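Local coordinates for protein lysyl oxidase (Pichia pastoris, PDB 1W7C) that probably oxidises primary amines, including lysine side chains, to aldehydes with the help of a copper ion and a topaquinone cofactor, at residues E535-E540 with L602-H607; N505-Y510 with E642-W647; L498-T503 with L555-A560; D609-S614 with N631-D636. All blocks are in the same frame, centred on the assembly; numbering follows the deposited sequence. Where two conformers were deposited one is given.

Interaction 1 (E535-E540 with L602-H607); sequences EVFENE and LFLTKH. Unlike the reference sequence in segment 535-540: Phe-537 (reference Leu), Asn-539 (reference Lys). With CA (calcium ion), chain E.
Glu-540 reaches across to strand 602-606 and joins it to a calcium site beside this strand of the beta-sandwich of the copper amine oxidase enzyme domain. The tight part of the contact is around its carboxylate. Glu-540 OE2 accepts the backbone N-H of Lys-606 at 2.9 Å (N to OE2). The bond is nearly straight, 171°, and uses the anti lone pair, away from OE1. Glu-540 OE2 also lies 3.5 Å from Thr-605 CB. Further back, Glu-540 CG lies 3.7 Å from Leu-604 O. CG is anti to the carbonyl carbon (chi1 -65°) and the chain is extended beyond it, which carries the carboxylate along the strand to the metal. There the carboxylate is bidentate, with Glu-540 OE1 and Glu-540 OE2 each 2.5 Å from the calcium. Glu-540 OE1 probably also takes the backbone N-H of Asp-635, so both oxygens are held twice. Phe-633, Asp-635 and Glu-637 supply the other protein ligands.

The apolar part is thinner. Leu-604 CD1 approaches the Phe-537 ring obliquely, and the two side chains cross at about a right angle. Ile-545 also packs on both of them.

The looser side is at Lys-606. Its CB is 3.8 Å from Glu-540 OE2, but the extended side chain leads away and is partly exposed. Waters 1 and 2 complete the metal shell; water 1 lies 2.8 Å from Lys-606 O.

Interaction 2 (N505-Y510 with E642-W647); sequences NRASQY and EDIVAW. Unlike the reference sequence in segment 505-510: Gln-509 (reference Lys). With CA (calcium ion), chain D.
Asn-505 and Glu-642 form one antiparallel, hydrogen-bonded pair between two strands of the enzyme-domain beta-sandwich. The strands diverge from this pair. The N-to-C directions of the two short segments are 50° apart, and within them the antiparallel pairing is confined to this one pair.

Backbone bonds come first. Asn-505 N donates to Glu-642 O at 2.8 Å, with the donor 48° out of the carbonyl plane. In return Glu-642 N donates to Asn-505 O at 3.0 Å, and this bond lies in the carbonyl plane.

The apolar contact rests on one methyl. Ile-644 CD1 pushes against the opposite strand and meets Ala-507 N at 3.5 Å, Arg-506 C at 3.6 Å and Ala-507 CB at 4.1 Å. Ile-644 CG1 is anti to the carbonyl carbon (chi1 -62°), which, with the extended chi2, points CD1 at the 505-507 backbone.

Metal and water bonds form the third group. Asp-643 OD1 and Ile-644 O bind a calcium ion, together with Asp-497, Leu-498 and Asp-499. Lys-65 makes a salt bridge with Asp-643 OD2. The Asn-505 amide has its main partner in Val-500. Water 3 bridges to the metal: it accepts from Ile-644 N at 3.0 Å and donates a weak bond to Asn-505 OD1 at 2.7 Å.

Interaction 3 (L498-T503 with L555-A560); sequences LDVGGT and LLIESA. With CA (calcium ion), chain D.
Val-500 CG2 presses on the flat peptide group that follows Ile-557, 3.6 Å from the carbonyl oxygen Ile-557 O. In the other direction, Ser-559 CB meets the peptide group of Val-500, 3.3 Å from Val-500 O. The contact packs a calcium-binding loop against strand 553-559 of the enzyme-domain beta-sandwich.

Branched side chains fill the interface. Ile-557 divides its branches between two partners: CG1 meets Leu-498 CD1 at 3.8 Å, and CG2 meets Val-500 CG2 at 3.9 Å. Both pairs cross obliquely. Val-500 CG1 stands opposite the backbone N (chi1 -176°), which turns CG2 to Ile-557. Cutting Val-500 back to an alanine removes both methyls and is likely to open a gap beside Ile-557 CG2 and O.

Ser-559 OG takes an N-H from Glu-562, beyond the strand. Ser-559 OG also lies 3.1 Å from Gly-501 O, but its proton has another acceptor in reach, and that bond is not settled.

Beside this packing, Leu-498 O and Asp-499 OD1 bind calcium with Asp-497, Asp-643 and Ile-644. Lys-65 pairs with Asp-499 OD2. Water 3 completes the shell and donates to Thr-503 O at 2.7 Å.

Interaction 4 (D609-S614 with N631-D636); sequences DTELRS and NAFLDD. Unlike the reference sequence in segment 609-614: Thr-610 (reference Glu). With CA (calcium ion), chain E.
Glu-611, in a loop, faces Phe-633, the last residue of a short 3-10 segment, and their CA atoms are 6.9 Å apart. Glu-611 CB sits over one face of the Phe-633 ring, 3.7 Å from its centroid, in a CH-pi contact 12° off the normal. Glu-611 CG is anti to the carbonyl carbon (chi1 -59°), which lays the extended chain along the ring, opposite in direction to the phenylalanine side chain. The carboxylate is stacked at 11° to the ring plane, with Glu-611 CD 3.4 Å from Phe-633 CD1. At the ring edge, Arg-613 O lies in plane, 3.3 Å from Phe-633 CZ.

Both segments lie in the long connection between strands 602-606 and 642-654 of the enzyme-domain beta-sandwich and meet at its second calcium site. Phe-633 O and Asp-635 OD2 bind the ion, with Glu-540 and Glu-637. Water 2, on the metal, donates to second-shell Glu-611 OE2 at 2.7 Å and to Asp-635 OD1 at 2.8 Å. It thus separates two carboxylates that would probably repel. An alanine in place of Phe-633 is likely to leave the Glu-611 chain without the ring it lies on, its carboxylate held mainly by waters. The metal-bound water 1 lies 2.6 Å from Glu-611 OE1.

All four contacts are largely buried and lie in the enzyme domain. Interactions 2 and 3 share one calcium ion and water 3. Interactions 1 and 4 share the other ion and waters 1 and 2. Interaction 2 alone has paired strands; interaction 3 sets a loop on a strand, and interaction 4 joins two loops. Their chemistry follows: backbone bonds in 2, aliphatic packing in 3, a carboxylate on a strand N-H in 1, and a carboxylate on a ring in 4. Among residues touching across the contacts, Ala-632 of interaction 4 is the exposed one. Leu-604 CD1 packs on Ala-507 CB from strand to strand, and Trp-647 CZ2 reaches Phe-633 CE2 in the loop.

Interaction 1 (E535-E540 with L602-H607)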
loop_
_atom_site.group_PDB
_atom_site.type_symbol
_atom_site.label_atom_id
_atom_site.label_comp_id
_atom_site.label_asym_id
_atom_site.label_seq_id
_atom_site.Cartn_x
_atom_site.Cartn_y
_atom_site.Cartn_z
ATOM N N GLU A 535 -1.765 16.846 -20.166
ATOM C CA GLU A 535 -1.560 18.255 -19.865
ATOM C C GLU A 535 -0.153 18.447 -19.349
ATOM O O GLU A 535 0.278 17.724 -18.503
ATOM C CB GLU A 535 -2.568 18.744 -18.810
ATOM C CG GLU A 535 -4.016 18.550 -19.194
ATOM C CD GLU A 535 -5.025 19.146 -18.213
ATOM O OE1 GLU A 535 -4.663 19.430 -17.050
ATOM O OE2 GLU A 535 -6.193 19.291 -18.609
ATOM N N VAL A 536 0.549 19.433 -19.880
ATOM C CA VAL A 536 1.923 19.735 -19.468
ATOM C C VAL A 536 1.909 20.729 -18.322
ATOM O O VAL A 536 1.211 21.709 -18.378
ATOM C CB VAL A 536 2.707 20.321 -20.625
ATOM C CG1 VAL A 536 4.139 20.695 -20.198
ATOM C CG2 VAL A 536 2.727 19.352 -21.776
ATOM N N PHE A 537 2.676 20.438 -17.272
ATOM C CA PHE A 537 2.922 21.388 -16.177
ATOM C C PHE A 537 4.000 22.363 -16.678
ATOM O O PHE A 537 5.196 22.079 -16.599
ATOM C CB PHE A 537 3.384 20.656 -14.911
ATOM C CG PHE A 537 2.316 19.866 -14.227
ATOM C CD1 PHE A 537 2.359 18.506 -14.228
ATOM C CD2 PHE A 537 1.335 20.478 -13.480
ATOM C CE1 PHE A 537 1.406 17.758 -13.603
ATOM C CE2 PHE A 537 0.395 19.711 -12.800
ATOM C CZ PHE A 537 0.417 18.366 -12.890
ATOM N N GLU A 538 3.567 23.483 -17.255
ATOM C CA GLU A 538 4.483 24.383 -17.957
ATOM C C GLU A 538 5.374 25.202 -17.031
ATOM O O GLU A 538 6.449 25.601 -17.442
ATOM C CB GLU A 538 3.696 25.310 -18.902
ATOM C CG GLU A 538 2.996 24.550 -20.008
ATOM C CD GLU A 538 2.366 25.440 -21.068
ATOM O OE1 GLU A 538 2.399 26.679 -20.936
ATOM O OE2 GLU A 538 1.845 24.883 -22.042
ATOM N N ASN A 539 4.895 25.471 -15.813
ATOM C CA ASN A 539 5.518 26.419 -14.891
ATOM C C ASN A 539 5.439 25.873 -13.494
ATOM O O ASN A 539 4.536 25.104 -13.190
ATOM C CB ASN A 539 4.827 27.806 -14.892
ATOM C CG ASN A 539 4.991 28.535 -16.161
ATOM O OD1 ASN A 539 4.309 28.234 -17.135
ATOM N ND2 ASN A 539 5.905 29.519 -16.187
ATOM N N GLU A 540 6.349 26.297 -12.635
ATOM C CA GLU A 540 6.250 26.000 -11.220
ATOM C C GLU A 540 4.916 26.584 -10.709
ATOM O O GLU A 540 4.583 27.738 -10.970
ATOM C CB GLU A 540 7.417 26.640 -10.469
ATOM C CG GLU A 540 8.753 26.075 -10.835
ATOM C CD GLU A 540 9.932 26.828 -10.231
ATOM O OE1 GLU A 540 9.800 28.061 -10.008
ATOM O OE2 GLU A 540 10.980 26.164 -9.993
ATOM N N LEU A 602 2.850 17.295 -3.368
ATOM C CA LEU A 602 4.112 17.345 -4.081
ATOM C C LEU A 602 4.291 18.696 -4.773
ATOM O O LEU A 602 3.331 19.431 -5.052
ATOM C CB LEU A 602 4.325 16.186 -5.007
ATOM C CG LEU A 602 4.058 15.936 -6.454
ATOM C CD1 LEU A 602 4.609 16.902 -7.414
ATOM C CD2 LEU A 602 4.698 14.574 -6.776
ATOM N N PHE A 603 5.560 19.027 -5.001
ATOM C CA PHE A 603 5.929 20.226 -5.722
ATOM C C PHE A 603 6.940 19.871 -6.789
ATOM O O PHE A 603 7.781 18.997 -6.607
ATOM C CB PHE A 603 6.591 21.240 -4.784
ATOM C CG PHE A 603 5.645 21.859 -3.780
ATOM C CD1 PHE A 603 5.420 21.243 -2.550
ATOM C CD2 PHE A 603 4.973 23.004 -4.068
ATOM C CE1 PHE A 603 4.519 21.805 -1.654
ATOM C CE2 PHE A 603 4.100 23.574 -3.170
ATOM C CZ PHE A 603 3.841 22.960 -1.964
ATOM N N LEU A 604 6.841 20.552 -7.928
ATOM C CA LEU A 604 7.834 20.421 -9.021
ATOM C C LEU A 604 8.584 21.716 -9.174
ATOM O O LEU A 604 7.941 22.782 -9.282
ATOM C CB LEU A 604 7.085 20.120 -10.323
ATOM C CG LEU A 604 6.271 18.823 -10.314
ATOM C CD1 LEU A 604 5.437 18.720 -11.585
ATOM C CD2 LEU A 604 7.121 17.588 -10.181
ATOM N N THR A 605 9.914 21.674 -9.145
ATOM C CA THR A 605 10.711 22.869 -9.324
ATOM C C THR A 605 11.818 22.660 -10.326
ATOM O O THR A 605 12.208 21.524 -10.644
ATOM C CB THR A 605 11.334 23.346 -8.014
ATOM O OG1 THR A 605 12.294 22.366 -7.571
ATOM C CG2 THR A 605 10.272 23.546 -6.905
ATOM N N LYS A 606 12.383 23.767 -10.798
ATOM C CA LYS A 606 13.591 23.746 -11.607
ATOM C C LYS A 606 14.780 23.473 -10.706
ATOM O O LYS A 606 14.998 24.166 -9.729
ATOM C CB LYS A 606 13.716 25.065 -12.374
ATOM C CG LYS A 606 15.000 25.269 -13.113
ATOM C CD LYS A 606 15.042 26.691 -13.730
ATOM C CE LYS A 606 16.307 27.018 -14.393
ATOM N NZ LYS A 606 16.141 28.310 -15.057
ATOM N N HIS A 607 15.587 22.504 -11.080
ATOM C CA HIS A 607 16.759 22.144 -10.299
ATOM C C HIS A 607 17.691 23.333 -10.147
ATOM O O HIS A 607 17.991 24.005 -11.131
ATOM C CB HIS A 607 17.561 21.037 -10.954
ATOM C CG HIS A 607 18.757 20.638 -10.150
ATOM N ND1 HIS A 607 19.960 21.303 -10.230
ATOM C CD2 HIS A 607 18.881 19.749 -9.145
ATOM C CE1 HIS A 607 20.790 20.805 -9.327
ATOM N NE2 HIS A 607 20.168 19.833 -8.673
HETATM CA CA CA E . 12.091 28.144 -9.063
HETATM O O HOH W 1 13.782 26.479 -8.689
HETATM O O HOH W 2 13.749 29.371 -7.802
#

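Interaction 2 (N505-Y510 with E642-W647)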
loop_
_atom_site.group_PDB
_atom_site.type_symbol
_atom_site.label_atom_id
_atom_site.label_comp_id
_atom_site.label_asym_id
_atom_site.label_seq_id
_atom_site.Cartn_x
_atom_site.Cartn_y
_atom_site.Cartn_z
ATOM N N ASN A 505 13.798 17.631 -19.028
ATOM C CA ASN A 505 12.572 16.890 -18.851
ATOM C C ASN A 505 11.355 17.816 -18.938
ATOM O O ASN A 505 11.467 19.034 -19.053
ATOM C CB ASN A 505 12.559 16.171 -17.468
ATOM C CG ASN A 505 13.538 15.002 -17.316
ATOM O OD1 ASN A 505 13.624 14.461 -16.207
ATOM N ND2 ASN A 505 14.228 14.569 -18.386
ATOM N N ARG A 506 10.172 17.184 -18.937
ATOM C CA ARG A 506 8.880 17.866 -18.839
ATOM C C ARG A 506 8.086 17.085 -17.814
ATOM O O ARG A 506 8.312 15.896 -17.637
ATOM C CB ARG A 506 8.149 17.782 -20.158
ATOM C CG ARG A 506 8.607 18.643 -21.175
ATOM C CD ARG A 506 7.513 18.898 -22.266
ATOM N NE ARG A 506 8.155 19.639 -23.306
ATOM C CZ ARG A 506 9.003 19.123 -24.179
ATOM N NH1 ARG A 506 9.147 17.838 -24.291
ATOM N NH2 ARG A 506 9.579 19.939 -25.049
ATOM N N ALA A 507 7.228 17.748 -17.078
ATOM C CA ALA A 507 6.308 17.084 -16.184
ATOM C C ALA A 507 4.920 17.199 -16.787
ATOM O O ALA A 507 4.517 18.250 -17.244
ATOM C CB ALA A 507 6.323 17.739 -14.818
ATOM N N SER A 508 4.191 16.086 -16.783
ATOM C CA SER A 508 2.875 16.045 -17.390
ATOM C C SER A 508 1.931 15.235 -16.565
ATOM O O SER A 508 2.322 14.500 -15.665
ATOM C CB SER A 508 2.942 15.440 -18.784
ATOM O OG SER A 508 3.242 14.044 -18.709
ATOM N N GLN A 509 0.649 15.406 -16.823
ATOM C CA GLN A 509 -0.355 14.535 -16.242
ATOM C C GLN A 509 -1.311 14.071 -17.329
ATOM O O GLN A 509 -1.694 14.860 -18.204
ATOM C CB GLN A 509 -1.142 15.282 -15.161
ATOM C CG GLN A 509 -1.869 16.473 -15.598
ATOM C CD GLN A 509 -2.580 17.151 -14.478
ATOM O OE1 GLN A 509 -2.689 16.608 -13.359
ATOM N NE2 GLN A 509 -3.073 18.369 -14.756
ATOM N N TYR A 510 -1.672 12.801 -17.274
ATOM C CA TYR A 510 -2.819 12.307 -18.030
ATOM C C TYR A 510 -4.048 12.411 -17.139
ATOM O O TYR A 510 -4.153 11.659 -16.157
ATOM C CB TYR A 510 -2.608 10.867 -18.498
ATOM C CG TYR A 510 -1.682 10.761 -19.699
ATOM C CD1 TYR A 510 -0.320 10.703 -19.554
ATOM C CD2 TYR A 510 -2.181 10.793 -20.983
ATOM C CE1 TYR A 510 0.517 10.626 -20.642
ATOM C CE2 TYR A 510 -1.344 10.739 -22.076
ATOM C CZ TYR A 510 0.007 10.650 -21.901
ATOM O OH TYR A 510 0.861 10.592 -22.988
ATOM N N GLU A 642 13.332 21.342 -18.965
ATOM C CA GLU A 642 14.202 21.822 -17.921
ATOM C C GLU A 642 14.569 20.652 -17.025
ATOM O O GLU A 642 13.907 19.625 -17.047
ATOM C CB GLU A 642 13.521 22.930 -17.114
ATOM C CG GLU A 642 13.223 24.199 -17.903
ATOM C CD GLU A 642 14.441 24.959 -18.412
ATOM O OE1 GLU A 642 15.553 24.817 -17.877
ATOM O OE2 GLU A 642 14.271 25.731 -19.366
ATOM N N ASP A 643 15.599 20.831 -16.210
ATOM C CA ASP A 643 15.925 19.844 -15.170
ATOM C C ASP A 643 14.953 20.063 -14.019
ATOM O O ASP A 643 14.933 21.140 -13.396
ATOM C CB ASP A 643 17.352 20.064 -14.728
ATOM C CG ASP A 643 17.834 19.029 -13.777
ATOM O OD1 ASP A 643 17.016 18.218 -13.292
ATOM O OD2 ASP A 643 19.067 18.948 -13.490
ATOM N N ILE A 644 14.093 19.074 -13.798
ATOM C CA ILE A 644 13.014 19.142 -12.832
ATOM C C ILE A 644 13.411 18.306 -11.622
ATOM O O ILE A 644 14.070 17.249 -11.723
ATOM C CB ILE A 644 11.704 18.599 -13.475
ATOM C CG1 ILE A 644 11.305 19.472 -14.666
ATOM C CG2 ILE A 644 10.566 18.538 -12.441
ATOM C CD1 ILE A 644 10.158 18.950 -15.479
ATOM N N VAL A 645 12.986 18.799 -10.462
ATOM C CA VAL A 645 13.051 18.057 -9.207
ATOM C C VAL A 645 11.608 17.947 -8.670
ATOM O O VAL A 645 10.850 18.929 -8.686
ATOM C CB VAL A 645 13.895 18.821 -8.142
ATOM C CG1 VAL A 645 13.913 18.102 -6.812
ATOM C CG2 VAL A 645 15.277 19.090 -8.663
ATOM N N ALA A 646 11.234 16.729 -8.250
ATOM C CA ALA A 646 9.967 16.530 -7.557
ATOM C C ALA A 646 10.264 16.413 -6.070
ATOM O O ALA A 646 11.078 15.653 -5.650
ATOM C CB ALA A 646 9.246 15.290 -8.056
ATOM N N TRP A 647 9.533 17.202 -5.297
ATOM C CA TRP A 647 9.628 17.177 -3.825
ATOM C C TRP A 647 8.312 16.514 -3.395
ATOM O O TRP A 647 7.239 17.132 -3.507
ATOM C CB TRP A 647 9.744 18.629 -3.285
ATOM C CG TRP A 647 10.887 19.417 -3.864
ATOM C CD1 TRP A 647 10.826 20.135 -4.990
ATOM C CD2 TRP A 647 12.219 19.616 -3.325
ATOM N NE1 TRP A 647 12.043 20.717 -5.244
ATOM C CE2 TRP A 647 12.917 20.421 -4.236
ATOM C CE3 TRP A 647 12.899 19.139 -2.202
ATOM C CZ2 TRP A 647 14.235 20.830 -4.035
ATOM C CZ3 TRP A 647 14.214 19.539 -1.988
ATOM C CH2 TRP A 647 14.884 20.370 -2.916
HETATM CA CA CA D . 15.987 16.234 -12.654
HETATM O O HOH W 3 15.004 16.418 -14.861
#

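Interaction 3 (L498-T503 with L555-A560)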
loop_
_atom_site.group_PDB
_atom_site.type_symbol
_atom_site.label_atom_id
_atom_site.label_comp_id
_atom_site.label_asym_id
_atom_site.label_seq_id
_atom_site.Cartn_x
_atom_site.Cartn_y
_atom_site.Cartn_z
ATOM N N LEU A 498 14.565 13.098 -10.371
ATOM C CA LEU A 498 14.437 12.254 -11.558
ATOM C C LEU A 498 15.114 12.990 -12.708
ATOM O O LEU A 498 14.868 14.186 -12.885
ATOM C CB LEU A 498 12.937 12.003 -11.887
ATOM C CG LEU A 498 12.323 10.835 -11.106
ATOM C CD1 LEU A 498 10.809 11.074 -10.925
ATOM C CD2 LEU A 498 12.569 9.529 -11.801
ATOM N N ASP A 499 15.850 12.256 -13.523
ATOM C CA ASP A 499 16.455 12.754 -14.755
ATOM C C ASP A 499 16.126 11.672 -15.810
ATOM O O ASP A 499 16.914 10.739 -16.040
ATOM C CB ASP A 499 17.983 12.876 -14.639
ATOM C CG ASP A 499 18.463 14.084 -13.874
ATOM O OD1 ASP A 499 17.687 15.005 -13.529
ATOM O OD2 ASP A 499 19.715 14.124 -13.599
ATOM N N VAL A 500 14.924 11.722 -16.344
ATOM C CA VAL A 500 14.455 10.664 -17.222
ATOM C C VAL A 500 14.939 10.890 -18.643
ATOM O O VAL A 500 14.569 11.863 -19.284
ATOM C CB VAL A 500 12.908 10.568 -17.194
ATOM C CG1 VAL A 500 12.464 9.402 -18.030
ATOM C CG2 VAL A 500 12.438 10.417 -15.770
ATOM N N GLY A 501 15.789 9.999 -19.120
ATOM C CA GLY A 501 16.352 10.172 -20.445
ATOM C C GLY A 501 17.050 11.505 -20.565
ATOM O O GLY A 501 16.750 12.278 -21.498
ATOM N N GLY A 502 17.932 11.755 -19.585
ATOM C CA GLY A 502 18.714 12.972 -19.441
ATOM C C GLY A 502 18.135 13.964 -18.452
ATOM O O GLY A 502 17.085 13.714 -17.852
ATOM N N THR A 503 18.825 15.072 -18.234
ATOM C CA THR A 503 18.299 16.088 -17.332
ATOM C C THR A 503 17.112 16.856 -17.858
ATOM O O THR A 503 16.231 17.294 -17.083
ATOM C CB THR A 503 19.389 17.105 -16.919
ATOM O OG1 THR A 503 19.953 17.735 -18.093
ATOM C CG2 THR A 503 20.511 16.479 -16.128
ATOM N N LEU A 555 0.663 11.077 -13.055
ATOM C CA LEU A 555 1.720 12.113 -13.061
ATOM C C LEU A 555 3.024 11.518 -13.592
ATOM O O LEU A 555 3.527 10.510 -13.092
ATOM C CB LEU A 555 1.984 12.653 -11.663
ATOM C CG LEU A 555 3.090 13.707 -11.528
ATOM C CD1 LEU A 555 2.761 14.944 -12.245
ATOM C CD2 LEU A 555 3.356 13.996 -10.052
ATOM N N LEU A 556 3.590 12.189 -14.589
ATOM C CA LEU A 556 4.794 11.756 -15.257
ATOM C C LEU A 556 5.906 12.790 -15.197
ATOM O O LEU A 556 5.653 13.989 -15.352
ATOM C CB LEU A 556 4.536 11.431 -16.741
ATOM C CG LEU A 556 3.470 10.411 -17.105
ATOM C CD1 LEU A 556 3.329 10.299 -18.604
ATOM C CD2 LEU A 556 3.732 9.066 -16.435
ATOM N N ILE A 557 7.139 12.297 -15.093
ATOM C CA ILE A 557 8.304 13.017 -15.518
ATOM C C ILE A 557 8.778 12.387 -16.822
ATOM O O ILE A 557 9.140 11.221 -16.863
ATOM C CB ILE A 557 9.407 13.014 -14.467
ATOM C CG1 ILE A 557 8.897 13.553 -13.112
ATOM C CG2 ILE A 557 10.637 13.785 -14.973
ATOM C CD1 ILE A 557 8.367 14.944 -13.086
ATOM N N GLU A 558 8.733 13.186 -17.888
ATOM C CA GLU A 558 9.075 12.750 -19.243
ATOM C C GLU A 558 10.425 13.311 -19.675
ATOM O O GLU A 558 10.792 14.429 -19.325
ATOM C CB GLU A 558 8.047 13.325 -20.252
ATOM C CG GLU A 558 6.607 12.900 -20.035
ATOM C CD GLU A 558 5.674 13.498 -21.068
ATOM O OE1 GLU A 558 6.117 14.329 -21.933
ATOM O OE2 GLU A 558 4.433 13.197 -21.020
ATOM N N SER A 559 11.150 12.539 -20.469
ATOM C CA SER A 559 12.250 13.117 -21.238
ATOM C C SER A 559 11.682 14.207 -22.152
ATOM O O SER A 559 10.657 13.998 -22.781
ATOM C CB SER A 559 12.884 12.062 -22.091
ATOM O OG SER A 559 13.966 12.626 -22.827
ATOM N N ALA A 560 12.391 15.325 -22.294
ATOM C CA ALA A 560 11.947 16.376 -23.202
ATOM C C ALA A 560 12.058 15.949 -24.659
ATOM O O ALA A 560 11.224 16.354 -25.478
ATOM C CB ALA A 560 12.694 17.677 -22.969
HETATM CA CA CA D . 15.987 16.234 -12.654
HETATM O O HOH W 3 15.004 16.418 -14.861
#

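Interaction 4 (D609-S614 with N631-D636)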
loop_
_atom_site.group_PDB
_atom_site.type_symbol
_atom_site.label_atom_id
_atom_site.label_comp_id
_atom_site.label_asym_id
_atom_site.label_seq_id
_atom_site.Cartn_x
_atom_site.Cartn_y
_atom_site.Cartn_z
ATOM N N ASP A 609 21.448 24.302 -7.751
ATOM C CA ASP A 609 22.401 24.009 -6.686
ATOM C C ASP A 609 22.129 24.834 -5.436
ATOM O O ASP A 609 22.456 24.360 -4.333
ATOM C CB ASP A 609 23.817 24.264 -7.164
ATOM C CG ASP A 609 24.253 23.316 -8.228
ATOM O OD1 ASP A 609 23.968 22.095 -8.170
ATOM O OD2 ASP A 609 24.959 23.717 -9.167
ATOM N N THR A 610 21.573 26.027 -5.595
ATOM C CA THR A 610 21.173 26.873 -4.468
ATOM C C THR A 610 19.896 26.388 -3.782
ATOM O O THR A 610 19.541 26.897 -2.745
ATOM C CB THR A 610 20.956 28.318 -4.930
ATOM O OG1 THR A 610 20.046 28.315 -6.046
ATOM C CG2 THR A 610 22.221 28.972 -5.419
ATOM N N GLU A 611 19.208 25.424 -4.388
ATOM C CA GLU A 611 17.995 24.837 -3.823
ATOM C C GLU A 611 18.299 23.363 -3.554
ATOM O O GLU A 611 17.673 22.435 -4.066
ATOM C CB GLU A 611 16.796 25.118 -4.702
ATOM C CG GLU A 611 16.593 26.626 -4.863
ATOM C CD GLU A 611 15.417 27.031 -5.705
ATOM O OE1 GLU A 611 14.721 26.164 -6.285
ATOM O OE2 GLU A 611 15.174 28.258 -5.804
ATOM N N LEU A 612 19.318 23.192 -2.715
ATOM C CA LEU A 612 19.864 21.940 -2.310
ATOM C C LEU A 612 18.883 21.141 -1.486
ATOM O O LEU A 612 18.772 19.918 -1.645
ATOM C CB LEU A 612 21.118 22.236 -1.484
ATOM C CG LEU A 612 21.742 21.039 -0.770
ATOM C CD1 LEU A 612 22.238 20.029 -1.769
ATOM C CD2 LEU A 612 22.858 21.534 0.142
ATOM N N ARG A 613 18.178 21.847 -0.612
ATOM C CA ARG A 613 17.441 21.185 0.474
ATOM C C ARG A 613 16.217 22.018 0.867
ATOM O O ARG A 613 16.254 23.241 0.838
ATOM C CB ARG A 613 18.358 20.974 1.685
ATOM C CG ARG A 613 19.018 22.252 2.221
ATOM C CD ARG A 613 20.143 21.936 3.220
ATOM N NE ARG A 613 19.639 21.106 4.301
ATOM C CZ ARG A 613 20.352 20.332 5.068
ATOM N NH1 ARG A 613 21.669 20.354 4.950
ATOM N NH2 ARG A 613 19.751 19.572 5.960
ATOM N N SER A 614 15.132 21.319 1.232
ATOM C CA SER A 614 13.866 21.967 1.517
ATOM C C SER A 614 13.711 22.432 2.971
ATOM O O SER A 614 12.756 23.137 3.264
ATOM C CB SER A 614 12.736 21.041 1.148
ATOM O OG SER A 614 12.906 19.817 1.821
ATOM N N ASN A 631 9.158 28.125 0.060
ATOM C CA ASN A 631 8.371 28.852 -0.895
ATOM C C ASN A 631 9.217 29.731 -1.816
ATOM O O ASN A 631 8.759 30.085 -2.886
ATOM C CB ASN A 631 7.324 29.710 -0.172
ATOM C CG ASN A 631 6.157 28.902 0.345
ATOM O OD1 ASN A 631 6.002 27.713 -0.009
ATOM N ND2 ASN A 631 5.357 29.511 1.224
ATOM N N ALA A 632 10.458 30.041 -1.421
ATOM C CA ALA A 632 11.354 30.806 -2.280
ATOM C C ALA A 632 11.673 30.049 -3.578
ATOM O O ALA A 632 12.054 30.650 -4.584
ATOM C CB ALA A 632 12.632 31.164 -1.543
ATOM N N PHE A 633 11.563 28.710 -3.557
ATOM C CA PHE A 633 11.846 27.924 -4.752
ATOM C C PHE A 633 10.772 28.104 -5.839
ATOM O O PHE A 633 11.013 27.814 -7.003
ATOM C CB PHE A 633 11.842 26.413 -4.462
ATOM C CG PHE A 633 12.864 25.916 -3.463
ATOM C CD1 PHE A 633 13.742 26.766 -2.794
ATOM C CD2 PHE A 633 12.936 24.543 -3.204
ATOM C CE1 PHE A 633 14.660 26.210 -1.855
ATOM C CE2 PHE A 633 13.840 24.023 -2.273
ATOM C CZ PHE A 633 14.731 24.868 -1.637
ATOM N N LEU A 634 9.587 28.561 -5.434
ATOM C CA LEU A 634 8.402 28.598 -6.264
ATOM C C LEU A 634 8.209 29.990 -6.805
ATOM O O LEU A 634 7.557 30.836 -6.193
ATOM C CB LEU A 634 7.185 28.170 -5.430
ATOM C CG LEU A 634 7.286 26.781 -4.829
ATOM C CD1 LEU A 634 6.183 26.541 -3.792
ATOM C CD2 LEU A 634 7.266 25.710 -5.925
ATOM N N ASP A 635 8.788 30.216 -7.969
ATOM C CA ASP A 635 8.833 31.553 -8.574
ATOM C C ASP A 635 8.494 31.488 -10.060
ATOM O O ASP A 635 8.963 32.274 -10.875
ATOM C CB ASP A 635 10.158 32.270 -8.264
ATOM C CG ASP A 635 11.375 31.415 -8.481
ATOM O OD1 ASP A 635 12.461 31.802 -7.969
ATOM O OD2 ASP A 635 11.336 30.372 -9.141
ATOM N N ASP A 636 7.561 30.584 -10.380
ATOM C CA ASP A 636 6.871 30.549 -11.670
ATOM C C ASP A 636 7.819 30.264 -12.828
ATOM O O ASP A 636 7.530 30.608 -13.972
ATOM C CB ASP A 636 6.133 31.873 -11.931
ATOM C CG ASP A 636 5.224 31.812 -13.120
ATOM O OD1 ASP A 636 4.496 30.772 -13.236
ATOM O OD2 ASP A 636 5.154 32.803 -13.960
HETATM CA CA CA E . 12.091 28.144 -9.063
HETATM O O HOH W 2 13.749 29.371 -7.802
HETATM O O HOH W 4 15.374 30.204 -3.850
HETATM O O HOH W 1 13.782 26.479 -8.689
#